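Tryptophan synthase alpha chain (Campylobacter jejuni, PDB 3THA) probably cleaves indoleglycerol phosphate to indole and glyceraldehyde 3-phosphate, the alpha-subunit reaction in the last step of tryptophan biosynthesis. Local coordinates at residues S77-L82 against E106-K111; K111-G116 against Y140-I145; K9-N14 against P201-F206. All coordinates share one frame; numbering follows the deposited sequence.

Interaction 1: residues S77-L82 against E106-K111; sequences SVFELL and EKFVKK
F79 reaches out from helix 75-83 to meet F108 and K111 of helix 105-114, joining two helices of the outer layer of the TIM barrel. The chain runs from the first helix through barrel strand 90-94 on its way to the second, and F93 of that strand packs against F79 from the barrel side. The backbones come nearest at F79 CA and K111 CA, 7.8 Å apart, and the contact is made by side chains. With CG anti to its carbonyl carbon (chi1 -79°), the F79 ring is carried across to the other helix. The aromatic pairing is with F108. The ring centroids lie 5.7 Å apart and the planes are inclined at 54°, neither stacked nor edge-to-face. Touching is limited to the far corner of one ring and one side of the other: F79 CZ approaches F108 CE2 to 3.8 Å, with F108 CD2 beside it. F108 departs from its helix with CG anti to the backbone N (chi1 -171°), which brings this side of the ring up to F79. A further ring, that of Y103, also meets F79. The second kind of interaction is CH-pi. K111 CD lies over one face of F79, 3.9 Å from the ring centroid and displaced a little toward the rim. The aliphatic chain of K111, bent at chi2 and chi4, is thus used as apolar cover for a buried ring while the residue itself remains partly exposed. The lysine runs back along the phenylalanine: K111 CB lies 3.9 Å from F79 CZ at the outer end, and K111 CE reaches the root of the side chain, 3.8 Å from F79 CB.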
ATOM      1  N   SER B  77      16.046 -12.808   8.013  1.00 64.71           N
ATOM      2  CA  SER B  77      15.701 -14.214   7.932  1.00 64.10           C
ATOM      3  C   SER B  77      15.329 -14.617   6.482  1.00 63.88           C
ATOM      4  O   SER B  77      15.596 -15.760   6.070  1.00 64.75           O
ATOM      5  CB  SER B  77      14.643 -14.588   8.958  1.00 64.12           C
ATOM      6  OG  SER B  77      13.370 -14.104   8.605  1.00 61.06           O
ATOM      7  N   VAL B  78      14.778 -13.667   5.716  1.00 62.25           N
ATOM      8  CA  VAL B  78      14.632 -13.796   4.238  1.00 60.73           C
ATOM      9  C   VAL B  78      15.973 -13.991   3.514  1.00 61.42           C
ATOM     10  O   VAL B  78      16.153 -14.958   2.756  1.00 61.49           O
ATOM     11  CB  VAL B  78      13.873 -12.602   3.628  1.00 59.70           C
ATOM     12  CG1 VAL B  78      13.955 -12.600   2.089  1.00 58.47           C
ATOM     13  CG2 VAL B  78      12.411 -12.603   4.106  1.00 57.66           C
ATOM     14  N   PHE B  79      16.917 -13.080   3.740  1.00 61.76           N
ATOM     15  CA  PHE B  79      18.251 -13.259   3.197  1.00 62.34           C
ATOM     16  C   PHE B  79      18.800 -14.648   3.580  1.00 63.77           C
ATOM     17  O   PHE B  79      19.371 -15.365   2.727  1.00 63.25           O
ATOM     18  CB  PHE B  79      19.175 -12.145   3.665  1.00 62.64           C
ATOM     19  CG  PHE B  79      19.005 -10.851   2.917  1.00 63.04           C
ATOM     20  CD1 PHE B  79      18.739 -10.843   1.529  1.00 62.33           C
ATOM     21  CD2 PHE B  79      19.163  -9.627   3.581  1.00 62.46           C
ATOM     22  CE1 PHE B  79      18.621  -9.629   0.812  1.00 60.95           C
ATOM     23  CE2 PHE B  79      19.049  -8.415   2.881  1.00 61.87           C
ATOM     24  CZ  PHE B  79      18.764  -8.427   1.484  1.00 61.91           C
ATOM     25  N   GLU B  80      18.603 -15.037   4.848  1.00 64.09           N
ATOM     26  CA  GLU B  80      19.031 -16.378   5.317  1.00 65.20           C
ATOM     27  C   GLU B  80      18.343 -17.511   4.544  1.00 63.49           C
ATOM     28  O   GLU B  80      18.954 -18.504   4.224  1.00 64.98           O
ATOM     29  CB  GLU B  80      18.790 -16.555   6.819  1.00 66.30           C
ATOM     30  CG  GLU B  80      19.927 -16.088   7.698  1.00 70.58           C
ATOM     31  CD  GLU B  80      19.631 -16.322   9.182  1.00 76.99           C
ATOM     32  OE1 GLU B  80      19.283 -15.324   9.873  1.00 77.10           O
ATOM     33  OE2 GLU B  80      19.711 -17.503   9.641  1.00 78.62           O
ATOM     34  N   LEU B  81      17.074 -17.318   4.232  1.00 60.96           N
ATOM     35  CA  LEU B  81      16.279 -18.245   3.447  1.00 59.43           C
ATOM     36  C   LEU B  81      16.675 -18.358   1.980  1.00 59.12           C
ATOM     37  O   LEU B  81      16.753 -19.466   1.437  1.00 60.44           O
ATOM     38  CB  LEU B  81      14.822 -17.802   3.517  1.00 58.33           C
ATOM     39  CG  LEU B  81      13.847 -18.452   2.559  1.00 56.61           C
ATOM     40  CD1 LEU B  81      13.721 -19.932   2.897  1.00 54.56           C
ATOM     41  CD2 LEU B  81      12.549 -17.733   2.735  1.00 53.20           C
ATOM     42  N   LEU B  82      16.877 -17.219   1.337  1.00 57.78           N
ATOM     43  CA  LEU B  82      17.350 -17.183  -0.046  1.00 57.92           C
ATOM     44  C   LEU B  82      18.643 -17.940  -0.282  1.00 58.99           C
ATOM     45  O   LEU B  82      18.856 -18.434  -1.372  1.00 59.10           O
ATOM     46  CB  LEU B  82      17.494 -15.752  -0.529  1.00 56.72           C
ATOM     47  CG  LEU B  82      16.122 -15.156  -0.755  1.00 56.67           C
ATOM     48  CD1 LEU B  82      16.261 -13.667  -0.996  1.00 56.73           C
ATOM     49  CD2 LEU B  82      15.427 -15.877  -1.939  1.00 55.78           C
ATOM     50  N   GLU B 106      23.300   0.541  -0.342  1.00 62.76           N
ATOM     51  CA  GLU B 106      24.364  -0.282  -0.859  1.00 64.48           C
ATOM     52  C   GLU B 106      24.327  -1.703  -0.277  1.00 63.94           C
ATOM     53  O   GLU B 106      24.279  -2.680  -1.039  1.00 63.29           O
ATOM     54  CB  GLU B 106      25.709   0.416  -0.588  1.00 67.16           C
ATOM     55  CG  GLU B 106      26.912  -0.400  -0.876  1.00 71.68           C
ATOM     56  CD  GLU B 106      28.082   0.470  -1.269  1.00 79.69           C
ATOM     57  OE1 GLU B 106      28.832   0.934  -0.362  1.00 82.19           O
ATOM     58  OE2 GLU B 106      28.247   0.682  -2.496  1.00 81.70           O
ATOM     59  N   LYS B 107      24.363  -1.826   1.054  1.00 63.77           N
ATOM     60  CA  LYS B 107      24.358  -3.146   1.701  1.00 63.85           C
ATOM     61  C   LYS B 107      23.238  -4.062   1.138  1.00 61.54           C
ATOM     62  O   LYS B 107      23.445  -5.252   0.848  1.00 60.80           O
ATOM     63  CB  LYS B 107      24.197  -2.998   3.234  1.00 64.93           C
ATOM     64  CG  LYS B 107      25.474  -2.982   4.066  1.00 68.62           C
ATOM     65  CD  LYS B 107      26.313  -1.700   3.890  1.00 74.15           C
ATOM     66  CE  LYS B 107      27.736  -1.846   4.503  1.00 78.30           C
ATOM     67  NZ  LYS B 107      28.673  -0.708   4.165  1.00 80.04           N
ATOM     68  N   PHE B 108      22.044  -3.477   1.012  1.00 59.95           N
ATOM     69  CA  PHE B 108      20.863  -4.181   0.515  1.00 57.84           C
ATOM     70  C   PHE B 108      21.036  -4.748  -0.907  1.00 57.29           C
ATOM     71  O   PHE B 108      20.734  -5.937  -1.177  1.00 56.74           O
ATOM     72  CB  PHE B 108      19.648  -3.246   0.536  1.00 55.93           C
ATOM     73  CG  PHE B 108      18.374  -3.950   0.244  1.00 55.67           C
ATOM     74  CD1 PHE B 108      17.835  -3.923  -1.026  1.00 52.63           C
ATOM     75  CD2 PHE B 108      17.740  -4.726   1.243  1.00 54.48           C
ATOM     76  CE1 PHE B 108      16.660  -4.612  -1.300  1.00 55.91           C
ATOM     77  CE2 PHE B 108      16.577  -5.404   0.973  1.00 52.84           C
ATOM     78  CZ  PHE B 108      16.035  -5.358  -0.303  1.00 52.79           C
ATOM     79  N   VAL B 109      21.485  -3.877  -1.800  1.00 57.38           N
ATOM     80  CA  VAL B 109      21.516  -4.171  -3.215  1.00 58.56           C
ATOM     81  C   VAL B 109      22.547  -5.235  -3.505  1.00 60.27           C
ATOM     82  O   VAL B 109      22.267  -6.162  -4.240  1.00 60.39           O
ATOM     83  CB  VAL B 109      21.768  -2.901  -4.085  1.00 59.29           C
ATOM     84  CG1 VAL B 109      21.778  -3.256  -5.577  1.00 59.14           C
ATOM     85  CG2 VAL B 109      20.714  -1.851  -3.811  1.00 57.54           C
ATOM     86  N   LYS B 110      23.732  -5.096  -2.916  1.00 62.84           N
ATOM     87  CA  LYS B 110      24.789  -6.094  -3.034  1.00 64.96           C
ATOM     88  C   LYS B 110      24.296  -7.448  -2.510  1.00 65.15           C
ATOM     89  O   LYS B 110      24.436  -8.472  -3.176  1.00 65.73           O
ATOM     90  CB  LYS B 110      26.024  -5.620  -2.261  1.00 66.23           C
ATOM     91  CG  LYS B 110      27.083  -6.685  -2.017  1.00 68.42           C
ATOM     92  CD  LYS B 110      28.375  -6.006  -1.588  1.00 72.18           C
ATOM     93  CE  LYS B 110      29.448  -6.994  -1.149  1.00 74.36           C
ATOM     94  NZ  LYS B 110      30.822  -6.384  -1.297  1.00 77.49           N
ATOM     95  N   LYS B 111      23.715  -7.443  -1.315  1.00 65.06           N
ATOM     96  CA  LYS B 111      23.169  -8.666  -0.759  1.00 65.40           C
ATOM     97  C   LYS B 111      22.165  -9.333  -1.687  1.00 64.23           C
ATOM     98  O   LYS B 111      22.313 -10.517  -2.019  1.00 64.53           O
ATOM     99  CB  LYS B 111      22.558  -8.423   0.611  1.00 64.86           C
ATOM    100  CG  LYS B 111      23.256  -9.229   1.676  1.00 67.74           C
ATOM    101  CD  LYS B 111      22.664 -10.616   1.653  1.00 70.63           C
ATOM    102  CE  LYS B 111      22.794 -11.329   2.990  1.00 73.68           C
ATOM    103  NZ  LYS B 111      24.205 -11.709   3.337  1.00 73.95           N
TER

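Interaction 2: residues K111-G116 against Y140-I145; sequences KAKSLG and YNIALI
K113 sends its ammonium group to a main-chain oxygen at the end of another helix, and arrives above the peptide plane. NZ donates to N141 O at 3.1 Å, lying 38° out of the carbonyl plane with a C=O...N angle of 134°. The acceptor belongs to the Schellman motif that terminates helix 131-140, in which N141 takes positive phi before the chain turns into barrel strand 143-148. The K113 chain leaves helix 105-114 with CG anti to the backbone N (chi1 175°), bends at chi2 and then runs out extended, passing close along the carbonyl of Y140. Its CE is 3.1 Å from Y140 O, nearer than NZ comes to that oxygen. The apolar part of the contact lies nearer the backbone, where K113 CB and CD each sit about 4.0 Å from I142 CG1. The lysine and isoleucine chains lie side by side and point opposite ways, and I142 also packs on C137 and on L120 of the intervening strand 117-121. Helix 105-114 likewise finishes in a Schellman motif, with G116 at the positive-phi position and G116 N bonded to K113 O. S114 OG adds a bond of 2.8 Å to K111 O in this last turn. A weak bond from K113 NZ to A3 O brings in the N-terminal tail. The positive amino group thus stands beside carbonyls at the C-terminal end of helix 131-140, where it would probably offset the partial negative charge of that helix end.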
ATOM      1  N   LYS B 111      23.715  -7.443  -1.315  1.00 65.06           N
ATOM      2  CA  LYS B 111      23.169  -8.666  -0.759  1.00 65.40           C
ATOM      3  C   LYS B 111      22.165  -9.333  -1.687  1.00 64.23           C
ATOM      4  O   LYS B 111      22.313 -10.517  -2.019  1.00 64.53           O
ATOM      5  CB  LYS B 111      22.558  -8.423   0.611  1.00 64.86           C
ATOM      6  CG  LYS B 111      23.256  -9.229   1.676  1.00 67.74           C
ATOM      7  CD  LYS B 111      22.664 -10.616   1.653  1.00 70.63           C
ATOM      8  CE  LYS B 111      22.794 -11.329   2.990  1.00 73.68           C
ATOM      9  NZ  LYS B 111      24.205 -11.709   3.337  1.00 73.95           N
ATOM     10  N   ALA B 112      21.146  -8.575  -2.086  1.00 63.21           N
ATOM     11  CA  ALA B 112      20.143  -9.061  -3.012  1.00 62.48           C
ATOM     12  C   ALA B 112      20.789  -9.720  -4.240  1.00 63.70           C
ATOM     13  O   ALA B 112      20.393 -10.825  -4.652  1.00 64.60           O
ATOM     14  CB  ALA B 112      19.273  -7.945  -3.418  1.00 62.11           C
ATOM     15  N   LYS B 113      21.825  -9.084  -4.782  1.00 64.12           N
ATOM     16  CA  LYS B 113      22.497  -9.581  -5.991  1.00 64.56           C
ATOM     17  C   LYS B 113      23.311 -10.844  -5.741  1.00 65.37           C
ATOM     18  O   LYS B 113      23.354 -11.739  -6.583  1.00 65.76           O
ATOM     19  CB  LYS B 113      23.373  -8.487  -6.617  1.00 65.32           C
ATOM     20  CG  LYS B 113      24.240  -8.908  -7.836  1.00 67.96           C
ATOM     21  CD  LYS B 113      23.390  -9.100  -9.100  1.00 67.94           C
ATOM     22  CE  LYS B 113      24.236  -9.216 -10.362  1.00 69.35           C
ATOM     23  NZ  LYS B 113      23.362  -9.315 -11.571  1.00 69.48           N
ATOM     24  N   SER B 114      23.966 -10.923  -4.590  1.00 65.65           N
ATOM     25  CA  SER B 114      24.735 -12.123  -4.281  1.00 67.27           C
ATOM     26  C   SER B 114      23.803 -13.302  -4.068  1.00 67.24           C
ATOM     27  O   SER B 114      24.215 -14.451  -4.207  1.00 68.94           O
ATOM     28  CB  SER B 114      25.635 -11.918  -3.066  1.00 68.02           C
ATOM     29  OG  SER B 114      24.884 -11.628  -1.904  1.00 68.64           O
ATOM     30  N   LEU B 115      22.531 -13.016  -3.775  1.00 65.83           N
ATOM     31  CA  LEU B 115      21.561 -14.065  -3.532  1.00 65.41           C
ATOM     32  C   LEU B 115      20.662 -14.363  -4.711  1.00 65.08           C
ATOM     33  O   LEU B 115      19.564 -14.889  -4.506  1.00 65.01           O
ATOM     34  CB  LEU B 115      20.724 -13.755  -2.274  1.00 63.79           C
ATOM     35  CG  LEU B 115      21.667 -13.983  -1.073  1.00 64.85           C
ATOM     36  CD1 LEU B 115      21.118 -13.391   0.168  1.00 63.47           C
ATOM     37  CD2 LEU B 115      22.091 -15.478  -0.844  1.00 63.55           C
ATOM     38  N   GLY B 116      21.104 -13.997  -5.915  1.00 65.08           N
ATOM     39  CA  GLY B 116      20.356 -14.270  -7.153  1.00 64.94           C
ATOM     40  C   GLY B 116      19.099 -13.443  -7.452  1.00 63.08           C
ATOM     41  O   GLY B 116      18.340 -13.741  -8.407  1.00 63.64           O
ATOM     42  N   TYR B 140      25.498  -2.661  -9.291  1.00 70.79           N
ATOM     43  CA  TYR B 140      25.523  -4.120  -9.098  1.00 70.54           C
ATOM     44  C   TYR B 140      24.766  -4.902 -10.175  1.00 69.61           C
ATOM     45  O   TYR B 140      24.547  -6.110 -10.038  1.00 68.86           O
ATOM     46  CB  TYR B 140      24.996  -4.481  -7.707  1.00 69.36           C
ATOM     47  CG  TYR B 140      25.884  -3.998  -6.586  1.00 70.82           C
ATOM     48  CD1 TYR B 140      25.572  -2.831  -5.885  1.00 70.86           C
ATOM     49  CD2 TYR B 140      27.049  -4.701  -6.233  1.00 72.83           C
ATOM     50  CE1 TYR B 140      26.385  -2.370  -4.837  1.00 73.17           C
ATOM     51  CE2 TYR B 140      27.886  -4.248  -5.199  1.00 75.16           C
ATOM     52  CZ  TYR B 140      27.551  -3.076  -4.505  1.00 76.10           C
ATOM     53  OH  TYR B 140      28.358  -2.607  -3.474  1.00 78.04           O
ATOM     54  N   ASN B 141      24.386  -4.205 -11.245  1.00 69.10           N
ATOM     55  CA  ASN B 141      23.639  -4.806 -12.345  1.00 68.73           C
ATOM     56  C   ASN B 141      22.321  -5.440 -11.898  1.00 66.36           C
ATOM     57  O   ASN B 141      22.035  -6.607 -12.172  1.00 66.84           O
ATOM     58  CB  ASN B 141      24.505  -5.827 -13.080  1.00 71.15           C
ATOM     59  CG  ASN B 141      25.380  -5.200 -14.148  1.00 73.28           C
ATOM     60  OD1 ASN B 141      25.181  -4.057 -14.578  1.00 74.81           O
ATOM     61  ND2 ASN B 141      26.332  -5.970 -14.614  1.00 77.37           N
ATOM     62  N   ILE B 142      21.550  -4.648 -11.162  1.00 64.01           N
ATOM     63  CA  ILE B 142      20.226  -5.003 -10.703  1.00 60.98           C
ATOM     64  C   ILE B 142      19.355  -3.954 -11.347  1.00 59.89           C
ATOM     65  O   ILE B 142      19.695  -2.770 -11.385  1.00 60.19           O
ATOM     66  CB  ILE B 142      20.126  -4.903  -9.173  1.00 59.69           C
ATOM     67  CG1 ILE B 142      20.683  -6.154  -8.523  1.00 61.03           C
ATOM     68  CG2 ILE B 142      18.717  -4.789  -8.750  1.00 59.05           C
ATOM     69  CD1 ILE B 142      19.640  -7.219  -8.271  1.00 61.60           C
ATOM     70  N   ALA B 143      18.248  -4.394 -11.896  1.00 58.48           N
ATOM     71  CA  ALA B 143      17.325  -3.477 -12.474  1.00 57.26           C
ATOM     72  C   ALA B 143      16.364  -2.963 -11.398  1.00 55.93           C
ATOM     73  O   ALA B 143      15.838  -3.747 -10.584  1.00 55.53           O
ATOM     74  CB  ALA B 143      16.559  -4.181 -13.586  1.00 57.31           C
ATOM     75  N   LEU B 144      16.143  -1.648 -11.417  1.00 54.68           N
ATOM     76  CA  LEU B 144      15.051  -0.980 -10.697  1.00 52.23           C
ATOM     77  C   LEU B 144      13.874  -0.783 -11.654  1.00 52.32           C
ATOM     78  O   LEU B 144      13.961   0.010 -12.603  1.00 53.62           O
ATOM     79  CB  LEU B 144      15.505   0.395 -10.167  1.00 51.23           C
ATOM     80  CG  LEU B 144      14.436   1.050  -9.310  1.00 47.89           C
ATOM     81  CD1 LEU B 144      14.093   0.120  -8.090  1.00 47.83           C
ATOM     82  CD2 LEU B 144      14.845   2.395  -8.818  1.00 44.42           C
ATOM     83  N   ILE B 145      12.785  -1.492 -11.401  1.00 50.31           N
ATOM     84  CA  ILE B 145      11.772  -1.732 -12.390  1.00 49.88           C
ATOM     85  C   ILE B 145      10.876  -0.523 -12.473  1.00 51.03           C
ATOM     86  O   ILE B 145      10.508   0.053 -11.444  1.00 50.60           O
ATOM     87  CB  ILE B 145      10.964  -3.027 -12.028  1.00 50.37           C
ATOM     88  CG1 ILE B 145      11.873  -4.252 -11.935  1.00 48.34           C
ATOM     89  CG2 ILE B 145       9.745  -3.273 -12.944  1.00 48.68           C
ATOM     90  CD1 ILE B 145      12.431  -4.741 -13.278  1.00 52.09           C
TER

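Interaction 3: residues K9-N14 against P201-F206; sequences KFYKEN and PIFVGF
Y11, in the loop before the first strand of the TIM barrel, packs on P201 and F203 where strand 202-205 begins, at the N-terminal end of the barrel. Its CB points toward that strand, and chi1 of 71° sets CG between the backbone N and the carbonyl carbon, from where the ring reaches P201 and F203. Along one edge of the ring, CD2 and CE2 face the main chain of the tyrosine's own loop, with E13 C in the ring plane. Farther along, CE1 lies 4.0 Å from F203 CZ, with F203 CE1 just beyond. The aromatic rings form an offset edge-to-face pair, planes at 79° and centroids 5.9 Å apart, in which F203 gives its edge to the face of Y11. F203 also packs on A15 and V17 of strand 15-21 and I225 of strand 223-226, its ring meets that of F167, and its side chain lies about 6 Å from that of E46, the predicted proton acceptor. Y11 thus packs against the tip of a buried phenylalanine. At its own tip the phenolic oxygen meets the proline ring near the plane of the tyrosine: Y11 OH to P201 CB is 3.6 Å.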
ATOM      1  N   LYS B   9      14.975 -14.187 -21.431  1.00 75.67           N
ATOM      2  CA  LYS B   9      15.621 -15.505 -21.221  1.00 76.87           C
ATOM      3  C   LYS B   9      14.911 -16.397 -20.196  1.00 75.45           C
ATOM      4  O   LYS B   9      15.358 -17.516 -19.935  1.00 76.34           O
ATOM      5  CB  LYS B   9      17.109 -15.343 -20.863  1.00 76.70           C
ATOM      6  CG  LYS B   9      18.036 -15.512 -22.077  1.00 81.57           C
ATOM      7  CD  LYS B   9      19.283 -14.629 -22.004  1.00 83.25           C
ATOM      8  CE  LYS B   9      19.764 -14.298 -23.423  1.00 87.15           C
ATOM      9  NZ  LYS B   9      19.983 -12.815 -23.580  1.00 84.95           N
ATOM     10  N   PHE B  10      13.805 -15.900 -19.634  1.00 73.15           N
ATOM     11  CA  PHE B  10      13.136 -16.552 -18.519  1.00 71.73           C
ATOM     12  C   PHE B  10      11.765 -17.109 -18.846  1.00 71.54           C
ATOM     13  O   PHE B  10      11.109 -17.680 -17.981  1.00 70.82           O
ATOM     14  CB  PHE B  10      13.066 -15.596 -17.323  1.00 70.49           C
ATOM     15  CG  PHE B  10      14.359 -15.506 -16.567  1.00 72.34           C
ATOM     16  CD1 PHE B  10      15.297 -14.525 -16.882  1.00 74.53           C
ATOM     17  CD2 PHE B  10      14.664 -16.440 -15.576  1.00 73.08           C
ATOM     18  CE1 PHE B  10      16.521 -14.461 -16.202  1.00 75.55           C
ATOM     19  CE2 PHE B  10      15.880 -16.372 -14.885  1.00 74.28           C
ATOM     20  CZ  PHE B  10      16.814 -15.378 -15.199  1.00 73.41           C
ATOM     21  N   TYR B  11      11.357 -16.974 -20.104  1.00 72.04           N
ATOM     22  CA  TYR B  11      10.028 -17.389 -20.541  1.00 72.13           C
ATOM     23  C   TYR B  11      10.007 -17.653 -22.051  1.00 74.63           C
ATOM     24  O   TYR B  11      10.894 -17.198 -22.770  1.00 75.08           O
ATOM     25  CB  TYR B  11       8.988 -16.326 -20.124  1.00 70.66           C
ATOM     26  CG  TYR B  11       9.047 -15.004 -20.886  1.00 67.50           C
ATOM     27  CD1 TYR B  11       9.841 -13.953 -20.448  1.00 63.63           C
ATOM     28  CD2 TYR B  11       8.297 -14.822 -22.050  1.00 68.38           C
ATOM     29  CE1 TYR B  11       9.875 -12.732 -21.163  1.00 64.80           C
ATOM     30  CE2 TYR B  11       8.332 -13.637 -22.764  1.00 68.04           C
ATOM     31  CZ  TYR B  11       9.116 -12.594 -22.316  1.00 65.86           C
ATOM     32  OH  TYR B  11       9.125 -11.435 -23.045  1.00 68.03           O
ATOM     33  N   LYS B  12       9.007 -18.387 -22.532  1.00 76.96           N
ATOM     34  CA  LYS B  12       8.980 -18.773 -23.942  1.00 80.82           C
ATOM     35  C   LYS B  12       8.102 -17.862 -24.815  1.00 81.83           C
ATOM     36  O   LYS B  12       8.616 -17.145 -25.679  1.00 82.63           O
ATOM     37  CB  LYS B  12       8.611 -20.247 -24.114  1.00 83.24           C
ATOM     38  CG  LYS B  12       9.414 -21.207 -23.201  1.00 84.66           C
ATOM     39  CD  LYS B  12       8.948 -22.657 -23.341  1.00 87.87           C
ATOM     40  CE  LYS B  12       9.515 -23.558 -22.247  1.00 88.76           C
ATOM     41  NZ  LYS B  12       9.171 -25.011 -22.509  1.00 89.70           N
ATOM     42  N   GLU B  13       6.784 -17.901 -24.625  1.00 82.03           N
ATOM     43  CA  GLU B  13       5.909 -16.974 -25.356  1.00 82.30           C
ATOM     44  C   GLU B  13       5.578 -15.834 -24.413  1.00 78.63           C
ATOM     45  O   GLU B  13       5.976 -14.692 -24.626  1.00 78.09           O
ATOM     46  CB  GLU B  13       4.617 -17.669 -25.838  1.00 85.51           C
ATOM     47  CG  GLU B  13       4.556 -18.010 -27.338  1.00 90.61           C
ATOM     48  CD  GLU B  13       4.625 -16.763 -28.259  1.00 93.79           C
ATOM     49  OE1 GLU B  13       3.974 -15.717 -27.970  1.00 92.09           O
ATOM     50  OE2 GLU B  13       5.332 -16.847 -29.294  1.00 96.14           O
ATOM     51  N   ASN B  14       4.886 -16.166 -23.334  1.00 76.30           N
ATOM     52  CA  ASN B  14       4.408 -15.173 -22.392  1.00 73.04           C
ATOM     53  C   ASN B  14       4.905 -15.512 -20.999  1.00 70.05           C
ATOM     54  O   ASN B  14       5.096 -16.676 -20.682  1.00 69.78           O
ATOM     55  CB  ASN B  14       2.897 -15.157 -22.410  1.00 73.84           C
ATOM     56  CG  ASN B  14       2.359 -13.840 -22.090  1.00 74.33           C
ATOM     57  OD1 ASN B  14       2.044 -13.562 -20.937  1.00 77.05           O
ATOM     58  ND2 ASN B  14       2.256 -12.975 -23.099  1.00 77.86           N
ATOM     59  N   PRO B 201      10.790  -6.282 -22.363  1.00 58.72           N
ATOM     60  CA  PRO B 201       9.502  -6.926 -22.174  1.00 58.69           C
ATOM     61  C   PRO B 201       8.489  -6.099 -21.354  1.00 57.53           C
ATOM     62  O   PRO B 201       8.854  -5.325 -20.454  1.00 55.50           O
ATOM     63  CB  PRO B 201       9.860  -8.244 -21.494  1.00 58.72           C
ATOM     64  CG  PRO B 201      11.270  -8.085 -21.022  1.00 58.17           C
ATOM     65  CD  PRO B 201      11.906  -7.151 -21.967  1.00 58.53           C
ATOM     66  N   ILE B 202       7.219  -6.236 -21.718  1.00 58.23           N
ATOM     67  CA  ILE B 202       6.121  -5.551 -21.046  1.00 57.25           C
ATOM     68  C   ILE B 202       5.231  -6.600 -20.389  1.00 57.82           C
ATOM     69  O   ILE B 202       4.794  -7.555 -21.040  1.00 60.18           O
ATOM     70  CB  ILE B 202       5.340  -4.636 -22.054  1.00 58.34           C
ATOM     71  CG1 ILE B 202       6.349  -3.726 -22.789  1.00 58.04           C
ATOM     72  CG2 ILE B 202       4.268  -3.773 -21.327  1.00 55.11           C
ATOM     73  CD1 ILE B 202       5.870  -3.117 -24.076  1.00 58.76           C
ATOM     74  N   PHE B 203       5.044  -6.456 -19.084  1.00 57.37           N
ATOM     75  CA  PHE B 203       4.240  -7.343 -18.247  1.00 57.97           C
ATOM     76  C   PHE B 203       3.124  -6.539 -17.594  1.00 59.43           C
ATOM     77  O   PHE B 203       3.384  -5.495 -16.998  1.00 57.75           O
ATOM     78  CB  PHE B 203       5.067  -7.986 -17.116  1.00 56.42           C
ATOM     79  CG  PHE B 203       6.298  -8.764 -17.565  1.00 54.06           C
ATOM     80  CD1 PHE B 203       6.414  -9.296 -18.830  1.00 54.15           C
ATOM     81  CD2 PHE B 203       7.325  -9.002 -16.668  1.00 52.48           C
ATOM     82  CE1 PHE B 203       7.560  -9.999 -19.214  1.00 53.21           C
ATOM     83  CE2 PHE B 203       8.480  -9.713 -17.046  1.00 51.62           C
ATOM     84  CZ  PHE B 203       8.601 -10.203 -18.317  1.00 50.03           C
ATOM     85  N   VAL B 204       1.886  -7.031 -17.695  1.00 63.00           N
ATOM     86  CA  VAL B 204       0.738  -6.354 -17.114  1.00 64.95           C
ATOM     87  C   VAL B 204       0.271  -6.984 -15.811  1.00 66.22           C
ATOM     88  O   VAL B 204      -0.010  -8.178 -15.766  1.00 67.51           O
ATOM     89  CB  VAL B 204      -0.453  -6.340 -18.058  1.00 67.37           C
ATOM     90  CG1 VAL B 204      -1.497  -5.389 -17.510  1.00 68.18           C
ATOM     91  CG2 VAL B 204      -0.049  -5.907 -19.454  1.00 67.12           C
ATOM     92  N   GLY B 205       0.171  -6.161 -14.771  1.00 66.69           N
ATOM     93  CA  GLY B 205      -0.307  -6.569 -13.463  1.00 68.57           C
ATOM     94  C   GLY B 205      -1.314  -5.603 -12.854  1.00 71.32           C
ATOM     95  O   GLY B 205      -1.461  -4.448 -13.313  1.00 71.70           O
ATOM     96  N   PHE B 206      -1.982  -6.077 -11.791  1.00 73.14           N
ATOM     97  CA  PHE B 206      -3.116  -5.396 -11.087  1.00 75.12           C
ATOM     98  C   PHE B 206      -4.510  -5.831 -11.582  1.00 77.72           C
ATOM     99  O   PHE B 206      -4.901  -5.531 -12.708  1.00 78.52           O
ATOM    100  CB  PHE B 206      -3.026  -3.836 -11.008  1.00 74.97           C
ATOM    101  CG  PHE B 206      -4.114  -3.219 -10.127  1.00 76.43           C
ATOM    102  CD1 PHE B 206      -3.854  -2.913  -8.798  1.00 76.09           C
ATOM    103  CD2 PHE B 206      -5.412  -3.015 -10.622  1.00 78.75           C
ATOM    104  CE1 PHE B 206      -4.860  -2.406  -7.978  1.00 79.07           C
ATOM    105  CE2 PHE B 206      -6.429  -2.497  -9.812  1.00 81.93           C
ATOM    106  CZ  PHE B 206      -6.158  -2.194  -8.483  1.00 81.46           C
TER

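How the interactions relate
Interactions 1 and 2 are neighbours, centres 10 Å apart, that both use helix 105-114 and overlap at K111, which makes contact only in interaction 1 of the two; Y140 of interaction 2 packs on V109 and K110 of the 106-111 segment. Interaction 1 is a buried join of two aromatic rings and the aliphatic chain of a lysine, whereas interaction 2, only partly buried, adds a charged donor at a helix end. Interaction 3 lies across the chain's centre from interaction 1, about 25 Å between centres, and is again buried and aromatic. It reaches the same barrel sheet as interaction 2, but joins the N-terminal loop to the barrel interior, with the other two contacts nested within the sequence it closes.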